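Local coordinates for lipoprotein (Mycoplasma mycoides subsp. capri, PDB 7ADK), which is probably a surface-attached peptidase of the Mycoplasma DUF31 family in clan PA, whose relatives include proteases that cleave antibodies, at residues 200-205 with 232-237; 238-243 with 521-526; 214-219 with 797-802; 186-191 with 223-228. All blocks are in the same frame, centred on the assembly; numbering follows the deposited sequence.

Overall arrangement
Contact 4 is the buried one, contact 1 lies at the surface, and contacts 2 and 3 fall between. Contacts 1 and 4 each join parts of the region 186-237 to one another, whereas contacts 2 and 3 tie residues 238-243 and 214-219 to segments far along the chain, 521-526 and 797-802. The chemistry follows: contact 2 has backbone hydrogen bonds across its segments; contacts 1 and 4 are mainly apolar, with tyrosines in both; contact 3 sets lysine and asparagine side chains against carbon. They are also linked directly. N200 of contact 1 bonds T241 of contact 2, F240 of contact 2 packs on F800 of contact 3, and K218 of contact 3 touches Q223 of contact 4.

Contact 1. Residues 200-205 with 232-237; sequences NSINLK and YYNAAL
I202 reaches three consecutive residues, Y232, Y233 and N234, and buries more surface here than any other side chain. With chi1 at -60°, its CG1 sits beside the backbone N and opposite the carbonyl carbon, which carries the longer branch to both tyrosines: CG1 to Y232 and CD1 to Y233. I202 CG1 comes up to the edge of the Y232 ring, in its plane, 4.0 Å from Y232 CD1; the two side chains run antiparallel alongside each other. The Y232 ring is also stacked with F220.

Further out on the same branch, I202 CD1 is 4.0 Å from Y233 CD1 and 3.7 Å from the backbone N of N234. The isoleucine runs roughly perpendicular to the Y233 side chain. N200 adds its amide to the same ring: its ND2 is 3.6 Å from Y233 CD1, with amide and ring planes 61° apart. N200 ND2 also hydrogen-bonds T241 OG1, whereas its approach to the Y233 ring is a matter of packing.

N234 faces I202 but turns its own ND2 to E206. It also starts a type I beta turn running to L237, closed by the 3.0 Å bond from L237 N to N234 O. The arrangement is that of two surface loops packed together through one isoleucine that touches both tyrosines, beside the start of a type I turn.

Contact 2. Residues 238-243 with 521-526; sequences KGFTLP and KLLDSE
F240 O is gripped by three donors: the backbone N of S525, the hydroxyl of the same serine and the side-chain amide of Q527. S525 N bonds it at 2.9 Å, nearly straight (165° at the hydrogen); S525 OG adds a weak bond of 3.1 Å to the same F240 O. Q527 NE2 holds D524 OD1 as well, so one side-chain amide joins the two segments. The other half of the pairing is poorer: F240 N lies 2.8 Å from L523 O, but the bond is bent to 124° and weak. Together the backbone bonds make a single beta bridge between F240 and D524. G239, at a positive phi, brings its CA within 3.4 Å of L523 O in a CA-H...O contact.

The side chains of F240 and L523 run alongside each other in the same direction, with F240 CD2 3.9 Å from L523 CB. L242 CB sits at the same distance, 3.9 Å, from D524 OD1.

Around this bridge, F240 reaches I717 of helix 715-719 and the ring of Y803, while L242 packs on F716 of that helix and on F741 of strand 737-747.

Contact 3. Residues 214-219 with 797-802; sequences QENIKK and KNLFGD
N216 and L799 meet midway along the contact, the amide nitrogen ND2 of N216 lying 3.5 Å from L799 CD2. A chi1 of 55° tucks CG of N216 between its backbone N and carbonyl carbon, and from there the amide reaches the leucine methyl. L799 has CG anti to its backbone N (chi1 -176°), which carries CD2 out to the amide. L799 also touches F220 of helix 220-226.

On one flank E215 and K797 touch through their aliphatic parts alone, E215 CB to K797 CD and E215 CG to K797 CG both at 4.1 Å, the chains crossing obliquely. Both are bent at chi2, the lysine at 84°; E215 then leads its carboxylate away from the other segment.

The contact joins the loop between helices 208-212 and 220-226 to the loop between strands 783-792 and 807-809. The second loop is shaped by a type I beta turn from N798 to G801, with G801 N bonded to N798 O at 3.0 Å. N798 ND2 spans the same turn to G801 O, also at 3.0 Å, approaching from above the carbonyl plane. The turn presents L799 and F800, its two central residues, to N216 and K218.

On the other flank K218, extended beyond CG, lies across F800. Its NZ lies at the edge of the F800 ring, near its plane and 3.9 Å from F800 CZ, while S705 OG shares a hydrogen bond with it. Y796 meets F800 edge-to-face.

Contact 4. Residues 186-191 with 223-228; sequences RYMTRL and QAAISN
M188 and I226 carry the apolar part of this contact: the sulfur SD of M188 is 3.5 Å from I226 CG1, and the two side chains are nearly at right angles. M188 is bent at both chi2 and chi3, and this curl, starting from CG set beside the backbone N, swings its end round to the other segment. There its CE approaches A225 CB at 4.4 Å. Y187 adds its ring, with CE2 4.3 Å from I226 CG2, and the ring hydroxyl continues past the contact to a hydrogen bond with Q700 NE2.

Side chain also meets main chain. L191 has CG anti to its backbone N (chi1 175°), and its CD2 lies 3.3 Å from A225 O and 3.6 Å from I226 CA, covering this part of the backbone. The edge of the Y187 ring is turned towards I226 O.

The contact joins two helical parts of the chain: residues 187, 188 and 191 form one side of helix 176-192, and A225 and I226, from the segment around helix 220-226, lie against it.

The hydrogen bonds here lie within each segment or reach outside the pair. T189 OG1 gives one of 3.1 Å to R186 O; R190 N reaches that same oxygen from the same face of its plane, and T189 N adds a weak bond. Across the way, S227 OG sits close to I226 O and is hydrogen-bonded to K250 NZ. A224 O is met by N197 ND2.

Contact 1. Residues 200-205 with 232-237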
loop_
_atom_site.group_PDB
_atom_site.type_symbol
_atom_site.label_atom_id
_atom_site.label_comp_id
_atom_site.label_asym_id
_atom_site.label_seq_id
_atom_site.Cartn_x
_atom_site.Cartn_y
_atom_site.Cartn_z
ATOM N N ASN B 200 19.659 7.808 43.002
ATOM C CA ASN B 200 20.746 8.280 43.873
ATOM C C ASN B 200 21.555 9.440 43.249
ATOM O O ASN B 200 21.792 9.486 42.042
ATOM C CB ASN B 200 21.646 7.098 44.279
ATOM C CG ASN B 200 22.235 6.348 43.098
ATOM O OD1 ASN B 200 21.531 5.702 42.344
ATOM N ND2 ASN B 200 23.527 6.393 42.916
ATOM N N SER B 201 21.967 10.403 44.077
ATOM C CA SER B 201 22.343 11.750 43.650
ATOM C C SER B 201 23.561 12.248 44.437
ATOM O O SER B 201 23.825 11.776 45.544
ATOM C CB SER B 201 21.137 12.679 43.835
ATOM O OG SER B 201 20.079 12.364 42.941
ATOM N N ILE B 202 24.311 13.192 43.871
ATOM C CA ILE B 202 25.562 13.730 44.426
ATOM C C ILE B 202 25.362 15.193 44.852
ATOM O O ILE B 202 24.498 15.892 44.329
ATOM C CB ILE B 202 26.734 13.473 43.446
ATOM C CG1 ILE B 202 26.952 11.965 43.183
ATOM C CG2 ILE B 202 28.053 14.104 43.896
ATOM C CD1 ILE B 202 27.338 11.101 44.385
ATOM N N ASN B 203 26.099 15.628 45.873
ATOM C CA ASN B 203 25.989 16.938 46.517
ATOM C C ASN B 203 26.514 18.115 45.655
ATOM O O ASN B 203 26.926 17.941 44.513
ATOM C CB ASN B 203 26.701 16.852 47.884
ATOM C CG ASN B 203 28.211 16.671 47.793
ATOM O OD1 ASN B 203 28.758 16.132 46.846
ATOM N ND2 ASN B 203 28.932 17.125 48.773
ATOM N N LEU B 204 26.473 19.326 46.215
ATOM C CA LEU B 204 26.807 20.613 45.582
ATOM C C LEU B 204 28.295 20.803 45.175
ATOM O O LEU B 204 28.607 21.667 44.359
ATOM C CB LEU B 204 26.338 21.685 46.578
ATOM C CG LEU B 204 26.398 23.146 46.124
ATOM C CD1 LEU B 204 25.620 23.387 44.839
ATOM C CD2 LEU B 204 25.813 24.020 47.220
ATOM N N LYS B 205 29.211 20.031 45.764
ATOM C CA LYS B 205 30.629 19.936 45.374
ATOM C C LYS B 205 30.743 19.124 44.070
ATOM O O LYS B 205 29.753 18.797 43.426
ATOM C CB LYS B 205 31.397 19.301 46.566
ATOM C CG LYS B 205 32.883 19.684 46.727
ATOM C CD LYS B 205 33.959 18.640 46.365
ATOM C CE LYS B 205 33.885 17.337 47.167
ATOM N NZ LYS B 205 34.852 16.330 46.681
ATOM N N TYR B 232 27.697 9.716 36.829
ATOM C CA TYR B 232 28.833 9.769 37.739
ATOM C C TYR B 232 28.402 9.186 39.095
ATOM O O TYR B 232 27.223 9.232 39.452
ATOM C CB TYR B 232 29.242 11.251 37.839
ATOM C CG TYR B 232 28.081 12.226 38.008
ATOM C CD1 TYR B 232 27.430 12.352 39.246
ATOM C CD2 TYR B 232 27.590 12.929 36.894
ATOM C CE1 TYR B 232 26.293 13.171 39.375
ATOM C CE2 TYR B 232 26.443 13.731 37.015
ATOM C CZ TYR B 232 25.808 13.875 38.256
ATOM O OH TYR B 232 24.709 14.664 38.353
ATOM N N TYR B 233 29.334 8.657 39.887
ATOM C CA TYR B 233 29.105 8.386 41.312
ATOM C C TYR B 233 30.416 8.573 42.073
ATOM O O TYR B 233 31.443 8.010 41.692
ATOM C CB TYR B 233 28.514 6.992 41.537
ATOM C CG TYR B 233 28.173 6.721 42.987
ATOM C CD1 TYR B 233 26.992 7.257 43.533
ATOM C CD2 TYR B 233 29.055 5.988 43.804
ATOM C CE1 TYR B 233 26.688 7.035 44.890
ATOM C CE2 TYR B 233 28.752 5.772 45.162
ATOM C CZ TYR B 233 27.561 6.287 45.708
ATOM O OH TYR B 233 27.252 6.073 47.009
ATOM N N ASN B 234 30.403 9.405 43.116
ATOM C CA ASN B 234 31.621 10.075 43.578
ATOM C C ASN B 234 31.875 9.992 45.089
ATOM O O ASN B 234 32.788 10.655 45.568
ATOM C CB ASN B 234 31.617 11.529 43.088
ATOM C CG ASN B 234 31.536 11.689 41.584
ATOM O OD1 ASN B 234 30.547 11.357 40.964
ATOM N ND2 ASN B 234 32.548 12.216 40.953
ATOM N N ALA B 235 31.141 9.177 45.850
ATOM C CA ALA B 235 31.337 9.102 47.300
ATOM C C ALA B 235 32.770 8.659 47.694
ATOM O O ALA B 235 33.333 9.179 48.651
ATOM C CB ALA B 235 30.257 8.186 47.894
ATOM N N ALA B 236 33.391 7.770 46.906
ATOM C CA ALA B 236 34.825 7.450 46.923
ATOM C C ALA B 236 35.514 7.797 45.575
ATOM O O ALA B 236 36.435 7.105 45.144
ATOM C CB ALA B 236 34.983 5.982 47.345
ATOM N N LEU B 237 35.025 8.845 44.887
ATOM C CA LEU B 237 35.438 9.333 43.548
ATOM C C LEU B 237 35.284 8.304 42.394
ATOM O O LEU B 237 35.784 8.507 41.289
ATOM C CB LEU B 237 36.840 9.985 43.623
ATOM C CG LEU B 237 37.053 11.003 44.766
ATOM C CD1 LEU B 237 38.469 11.567 44.711
ATOM C CD2 LEU B 237 36.088 12.183 44.730
#

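Contact 2. Residues 238-243 with 521-526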
loop_
_atom_site.group_PDB
_atom_site.type_symbol
_atom_site.label_atom_id
_atom_site.label_comp_id
_atom_site.label_asym_id
_atom_site.label_seq_id
_atom_site.Cartn_x
_atom_site.Cartn_y
_atom_site.Cartn_z
ATOM N N LYS B 238 34.586 7.198 42.665
ATOM C CA LYS B 238 34.588 5.925 41.937
ATOM C C LYS B 238 33.175 5.324 41.893
ATOM O O LYS B 238 32.455 5.375 42.892
ATOM C CB LYS B 238 35.578 4.998 42.676
ATOM C CG LYS B 238 35.846 3.607 42.091
ATOM C CD LYS B 238 36.760 2.820 43.045
ATOM C CE LYS B 238 37.180 1.450 42.521
ATOM N NZ LYS B 238 38.248 1.517 41.526
ATOM N N GLY B 239 32.843 4.685 40.767
ATOM C CA GLY B 239 31.611 3.928 40.510
ATOM C C GLY B 239 30.715 4.490 39.393
ATOM O O GLY B 239 30.857 5.639 38.980
ATOM N N PHE B 240 29.751 3.692 38.947
ATOM C CA PHE B 240 28.687 4.015 37.994
ATOM C C PHE B 240 27.288 3.745 38.538
ATOM O O PHE B 240 27.052 2.721 39.175
ATOM C CB PHE B 240 28.813 3.149 36.739
ATOM C CG PHE B 240 29.790 3.520 35.657
ATOM C CD1 PHE B 240 30.249 4.837 35.517
ATOM C CD2 PHE B 240 30.082 2.566 34.672
ATOM C CE1 PHE B 240 30.960 5.194 34.371
ATOM C CE2 PHE B 240 30.790 2.926 33.525
ATOM C CZ PHE B 240 31.197 4.256 33.365
ATOM N N THR B 241 26.319 4.578 38.171
ATOM C CA THR B 241 24.893 4.322 38.412
ATOM C C THR B 241 24.186 4.040 37.087
ATOM O O THR B 241 24.099 4.915 36.233
ATOM C CB THR B 241 24.239 5.512 39.125
ATOM O OG1 THR B 241 24.879 5.757 40.352
ATOM C CG2 THR B 241 22.776 5.254 39.441
ATOM N N LEU B 242 23.622 2.842 36.934
ATOM C CA LEU B 242 22.802 2.422 35.797
ATOM C C LEU B 242 21.317 2.505 36.197
ATOM O O LEU B 242 20.947 1.892 37.196
ATOM C CB LEU B 242 23.238 1.006 35.405
ATOM C CG LEU B 242 22.387 0.370 34.297
ATOM C CD1 LEU B 242 23.285 -0.342 33.296
ATOM C CD2 LEU B 242 21.405 -0.654 34.854
ATOM N N PRO B 243 20.470 3.277 35.505
ATOM C CA PRO B 243 19.097 3.569 35.931
ATOM C C PRO B 243 18.027 2.634 35.342
ATOM O O PRO B 243 18.208 2.074 34.264
ATOM C CB PRO B 243 18.856 4.994 35.463
ATOM C CG PRO B 243 19.604 4.996 34.147
ATOM C CD PRO B 243 20.841 4.158 34.422
ATOM N N LYS B 521 31.425 -4.015 33.864
ATOM C CA LYS B 521 30.526 -4.470 34.945
ATOM C C LYS B 521 31.105 -4.292 36.359
ATOM O O LYS B 521 30.391 -3.910 37.280
ATOM C CB LYS B 521 30.134 -5.933 34.702
ATOM C CG LYS B 521 29.080 -6.139 33.603
ATOM C CD LYS B 521 27.691 -5.548 33.884
ATOM C CE LYS B 521 27.104 -5.780 35.291
ATOM N NZ LYS B 521 26.980 -7.211 35.668
ATOM N N LEU B 522 32.415 -4.472 36.520
ATOM C CA LEU B 522 33.165 -4.179 37.746
ATOM C C LEU B 522 33.168 -2.683 38.154
ATOM O O LEU B 522 33.658 -2.347 39.229
ATOM C CB LEU B 522 34.581 -4.772 37.609
ATOM C CG LEU B 522 35.488 -4.088 36.565
ATOM C CD1 LEU B 522 36.520 -3.161 37.190
ATOM C CD2 LEU B 522 36.263 -5.114 35.751
ATOM N N LEU B 523 32.633 -1.790 37.307
ATOM C CA LEU B 523 32.490 -0.351 37.558
ATOM C C LEU B 523 31.107 0.052 38.094
ATOM O O LEU B 523 30.950 1.178 38.544
ATOM C CB LEU B 523 32.864 0.448 36.288
ATOM C CG LEU B 523 34.176 0.040 35.597
ATOM C CD1 LEU B 523 34.383 0.857 34.328
ATOM C CD2 LEU B 523 35.387 0.214 36.503
ATOM N N ASP B 524 30.093 -0.817 38.089
ATOM C CA ASP B 524 28.783 -0.526 38.696
ATOM C C ASP B 524 28.873 -0.360 40.231
ATOM O O ASP B 524 29.428 -1.217 40.913
ATOM C CB ASP B 524 27.784 -1.636 38.330
ATOM C CG ASP B 524 27.237 -1.572 36.896
ATOM O OD1 ASP B 524 26.685 -0.518 36.511
ATOM O OD2 ASP B 524 27.265 -2.600 36.185
ATOM N N SER B 525 28.317 0.727 40.785
ATOM C CA SER B 525 28.488 1.111 42.200
ATOM C C SER B 525 27.868 0.125 43.190
ATOM O O SER B 525 28.539 -0.386 44.084
ATOM C CB SER B 525 27.851 2.477 42.488
ATOM O OG SER B 525 28.524 3.522 41.834
ATOM N N GLU B 526 26.563 -0.103 43.061
ATOM C CA GLU B 526 25.741 -0.833 44.037
ATOM C C GLU B 526 24.683 -1.710 43.361
ATOM O O GLU B 526 24.420 -2.813 43.833
ATOM C CB GLU B 526 25.133 0.178 45.021
ATOM C CG GLU B 526 24.175 -0.422 46.059
ATOM C CD GLU B 526 22.697 -0.465 45.636
ATOM O OE1 GLU B 526 22.343 -0.035 44.525
ATOM O OE2 GLU B 526 21.849 -0.840 46.475
#

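Contact 3. Residues 214-219 with 797-802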
loop_
_atom_site.group_PDB
_atom_site.type_symbol
_atom_site.label_atom_id
_atom_site.label_comp_id
_atom_site.label_asym_id
_atom_site.label_seq_id
_atom_site.Cartn_x
_atom_site.Cartn_y
_atom_site.Cartn_z
ATOM N N GLN B 214 35.713 19.547 29.738
ATOM C CA GLN B 214 36.385 20.457 28.795
ATOM C C GLN B 214 37.221 19.706 27.740
ATOM O O GLN B 214 37.463 20.233 26.655
ATOM C CB GLN B 214 37.224 21.507 29.535
ATOM C CG GLN B 214 36.359 22.595 30.194
ATOM C CD GLN B 214 37.156 23.823 30.629
ATOM O OE1 GLN B 214 38.074 24.287 29.972
ATOM N NE2 GLN B 214 36.841 24.417 31.742
ATOM N N GLU B 215 37.614 18.461 28.006
ATOM C CA GLU B 215 38.240 17.580 27.018
ATOM C C GLU B 215 37.221 16.962 26.037
ATOM O O GLU B 215 37.528 16.787 24.857
ATOM C CB GLU B 215 39.020 16.483 27.759
ATOM C CG GLU B 215 40.457 16.854 28.132
ATOM C CD GLU B 215 40.653 18.244 28.747
ATOM O OE1 GLU B 215 41.390 19.058 28.149
ATOM O OE2 GLU B 215 40.124 18.514 29.844
ATOM N N ASN B 216 36.011 16.647 26.493
ATOM C CA ASN B 216 34.906 16.093 25.703
ATOM C C ASN B 216 33.585 16.487 26.376
ATOM O O ASN B 216 33.423 16.284 27.575
ATOM C CB ASN B 216 35.033 14.564 25.624
ATOM C CG ASN B 216 35.109 13.906 26.992
ATOM O OD1 ASN B 216 36.120 13.946 27.671
ATOM N ND2 ASN B 216 34.054 13.290 27.455
ATOM N N ILE B 217 32.595 16.957 25.623
ATOM C CA ILE B 217 31.603 17.913 26.159
ATOM C C ILE B 217 30.235 17.240 26.295
ATOM O O ILE B 217 29.859 16.442 25.447
ATOM C CB ILE B 217 31.543 19.154 25.217
ATOM C CG1 ILE B 217 32.826 20.014 25.296
ATOM C CG2 ILE B 217 30.288 20.027 25.380
ATOM C CD1 ILE B 217 32.897 21.046 26.423
ATOM N N LYS B 218 29.541 17.556 27.402
ATOM C CA LYS B 218 28.219 17.104 27.905
ATOM C C LYS B 218 27.699 18.174 28.889
ATOM O O LYS B 218 28.291 19.250 28.952
ATOM C CB LYS B 218 28.358 15.732 28.597
ATOM C CG LYS B 218 28.845 14.673 27.615
ATOM C CD LYS B 218 28.728 13.216 28.028
ATOM C CE LYS B 218 29.049 12.416 26.775
ATOM N NZ LYS B 218 28.839 10.978 26.877
ATOM N N LYS B 219 26.694 17.906 29.732
ATOM C CA LYS B 219 26.487 18.648 31.001
ATOM C C LYS B 219 25.803 17.781 32.060
ATOM O O LYS B 219 24.806 17.149 31.772
ATOM C CB LYS B 219 25.730 19.958 30.732
ATOM C CG LYS B 219 25.926 21.000 31.840
ATOM C CD LYS B 219 25.442 22.386 31.402
ATOM C CE LYS B 219 25.720 23.454 32.461
ATOM N NZ LYS B 219 25.317 24.790 31.993
ATOM N N LYS B 797 39.216 10.531 29.459
ATOM C CA LYS B 797 40.121 11.291 30.345
ATOM C C LYS B 797 39.694 11.217 31.819
ATOM O O LYS B 797 39.668 12.208 32.537
ATOM C CB LYS B 797 40.333 12.724 29.814
ATOM C CG LYS B 797 41.124 12.804 28.497
ATOM C CD LYS B 797 40.277 12.594 27.244
ATOM C CE LYS B 797 41.125 12.630 25.970
ATOM N NZ LYS B 797 40.304 12.313 24.782
ATOM N N ASN B 798 39.310 10.016 32.249
ATOM C CA ASN B 798 38.770 9.670 33.568
ATOM C C ASN B 798 37.418 10.307 33.970
ATOM O O ASN B 798 37.018 10.189 35.130
ATOM C CB ASN B 798 39.860 9.764 34.655
ATOM C CG ASN B 798 41.060 8.885 34.377
ATOM O OD1 ASN B 798 42.129 9.345 34.031
ATOM N ND2 ASN B 798 40.922 7.592 34.492
ATOM N N LEU B 799 36.672 10.937 33.060
ATOM C CA LEU B 799 35.352 11.515 33.347
ATOM C C LEU B 799 34.369 10.470 33.905
ATOM O O LEU B 799 33.628 10.721 34.856
ATOM C CB LEU B 799 34.812 12.109 32.037
ATOM C CG LEU B 799 33.475 12.848 32.156
ATOM C CD1 LEU B 799 33.658 14.181 32.842
ATOM C CD2 LEU B 799 32.917 13.107 30.766
ATOM N N PHE B 800 34.419 9.281 33.303
ATOM C CA PHE B 800 33.659 8.087 33.654
ATOM C C PHE B 800 34.512 7.098 34.481
ATOM O O PHE B 800 34.335 5.887 34.394
ATOM C CB PHE B 800 33.092 7.484 32.354
ATOM C CG PHE B 800 32.022 8.307 31.649
ATOM C CD1 PHE B 800 32.291 8.921 30.416
ATOM C CD2 PHE B 800 30.753 8.477 32.230
ATOM C CE1 PHE B 800 31.322 9.704 29.770
ATOM C CE2 PHE B 800 29.777 9.261 31.592
ATOM C CZ PHE B 800 30.063 9.883 30.371
ATOM N N GLY B 801 35.481 7.582 35.261
ATOM C CA GLY B 801 36.325 6.751 36.115
ATOM C C GLY B 801 37.319 5.921 35.317
ATOM O O GLY B 801 38.114 6.466 34.557
ATOM N N ASP B 802 37.296 4.600 35.479
ATOM C CA ASP B 802 38.141 3.661 34.714
ATOM C C ASP B 802 37.533 3.274 33.339
ATOM O O ASP B 802 38.118 2.494 32.584
ATOM C CB ASP B 802 38.426 2.423 35.579
ATOM C CG ASP B 802 39.560 1.532 35.053
ATOM O OD1 ASP B 802 40.553 2.059 34.504
ATOM O OD2 ASP B 802 39.494 0.296 35.239
#

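Contact 4. Residues 186-191 with 223-228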
loop_
_atom_site.group_PDB
_atom_site.type_symbol
_atom_site.label_atom_id
_atom_site.label_comp_id
_atom_site.label_asym_id
_atom_site.label_seq_id
_atom_site.Cartn_x
_atom_site.Cartn_y
_atom_site.Cartn_z
ATOM N N ARG B 186 16.786 23.576 24.205
ATOM C CA ARG B 186 15.410 23.387 23.723
ATOM C C ARG B 186 14.917 21.972 23.982
ATOM O O ARG B 186 13.810 21.785 24.467
ATOM C CB ARG B 186 15.349 23.747 22.235
ATOM C CG ARG B 186 15.566 25.220 22.068
ATOM C CD ARG B 186 15.735 25.764 20.677
ATOM N NE ARG B 186 15.745 27.233 20.687
ATOM C CZ ARG B 186 16.557 28.024 21.366
ATOM N NH1 ARG B 186 17.652 27.602 21.920
ATOM N NH2 ARG B 186 16.267 29.275 21.515
ATOM N N TYR B 187 15.764 20.977 23.778
ATOM C CA TYR B 187 15.476 19.588 24.092
ATOM C C TYR B 187 15.244 19.393 25.587
ATOM O O TYR B 187 14.314 18.717 26.001
ATOM C CB TYR B 187 16.625 18.717 23.584
ATOM C CG TYR B 187 16.263 17.256 23.488
ATOM C CD1 TYR B 187 15.549 16.809 22.367
ATOM C CD2 TYR B 187 16.617 16.352 24.509
ATOM C CE1 TYR B 187 15.183 15.460 22.258
ATOM C CE2 TYR B 187 16.262 14.999 24.398
ATOM C CZ TYR B 187 15.540 14.554 23.276
ATOM O OH TYR B 187 15.202 13.252 23.164
ATOM N N MET B 188 16.056 20.043 26.418
ATOM C CA MET B 188 15.928 19.995 27.874
ATOM C C MET B 188 14.665 20.663 28.439
ATOM O O MET B 188 14.246 20.271 29.520
ATOM C CB MET B 188 17.179 20.597 28.528
ATOM C CG MET B 188 18.407 19.697 28.416
ATOM S SD MET B 188 18.213 18.022 29.067
ATOM C CE MET B 188 17.542 18.309 30.710
ATOM N N THR B 189 14.023 21.621 27.762
ATOM C CA THR B 189 12.778 22.253 28.236
ATOM C C THR B 189 11.535 21.473 27.815
ATOM O O THR B 189 10.618 21.337 28.629
ATOM C CB THR B 189 12.665 23.725 27.822
ATOM O OG1 THR B 189 12.671 23.851 26.431
ATOM C CG2 THR B 189 13.789 24.553 28.403
ATOM N N ARG B 190 11.514 20.835 26.629
ATOM C CA ARG B 190 10.485 19.815 26.315
ATOM C C ARG B 190 10.581 18.606 27.254
ATOM O O ARG B 190 9.570 18.058 27.687
ATOM C CB ARG B 190 10.456 19.402 24.826
ATOM C CG ARG B 190 11.704 18.654 24.333
ATOM C CD ARG B 190 11.579 18.010 22.943
ATOM N NE ARG B 190 10.561 16.943 22.867
ATOM C CZ ARG B 190 10.616 15.720 23.356
ATOM N NH1 ARG B 190 11.650 15.264 23.997
ATOM N NH2 ARG B 190 9.612 14.919 23.185
ATOM N N LEU B 191 11.794 18.243 27.656
ATOM C CA LEU B 191 12.066 17.145 28.571
ATOM C C LEU B 191 11.697 17.487 30.012
ATOM O O LEU B 191 10.916 16.758 30.620
ATOM C CB LEU B 191 13.533 16.768 28.378
ATOM C CG LEU B 191 14.109 15.704 29.308
ATOM C CD1 LEU B 191 13.302 14.419 29.323
ATOM C CD2 LEU B 191 15.509 15.414 28.840
ATOM N N GLN B 223 22.538 15.472 31.624
ATOM C CA GLN B 223 22.851 14.078 31.330
ATOM C C GLN B 223 22.091 13.096 32.224
ATOM O O GLN B 223 21.731 12.016 31.779
ATOM C CB GLN B 223 24.367 13.882 31.472
ATOM C CG GLN B 223 24.843 12.652 30.734
ATOM C CD GLN B 223 26.138 12.092 31.266
ATOM O OE1 GLN B 223 26.180 10.999 31.793
ATOM N NE2 GLN B 223 27.224 12.812 31.195
ATOM N N ALA B 224 21.778 13.480 33.460
ATOM C CA ALA B 224 20.954 12.699 34.369
ATOM C C ALA B 224 19.500 12.544 33.897
ATOM O O ALA B 224 18.802 11.682 34.430
ATOM C CB ALA B 224 21.035 13.343 35.744
ATOM N N ALA B 225 19.043 13.331 32.919
ATOM C CA ALA B 225 17.686 13.293 32.372
ATOM C C ALA B 225 17.575 13.184 30.833
ATOM O O ALA B 225 16.540 12.704 30.386
ATOM C CB ALA B 225 16.940 14.523 32.893
ATOM N N ILE B 226 18.578 13.589 30.024
ATOM C CA ILE B 226 18.534 13.519 28.529
ATOM C C ILE B 226 18.101 12.124 28.080
ATOM O O ILE B 226 17.318 11.971 27.144
ATOM C CB ILE B 226 19.874 13.921 27.843
ATOM C CG1 ILE B 226 20.203 15.419 27.967
ATOM C CG2 ILE B 226 19.817 13.627 26.339
ATOM C CD1 ILE B 226 21.654 15.773 27.684
ATOM N N SER B 227 18.573 11.103 28.793
ATOM C CA SER B 227 17.930 9.801 28.946
ATOM C C SER B 227 18.459 9.142 30.229
ATOM O O SER B 227 19.071 9.788 31.081
ATOM C CB SER B 227 18.156 8.907 27.713
ATOM O OG SER B 227 17.502 9.432 26.590
ATOM N N ASN B 228 18.291 7.835 30.355
ATOM C CA ASN B 228 18.887 7.003 31.386
ATOM C C ASN B 228 20.421 6.823 31.241
ATOM O O ASN B 228 20.908 5.691 31.194
ATOM C CB ASN B 228 18.125 5.679 31.312
#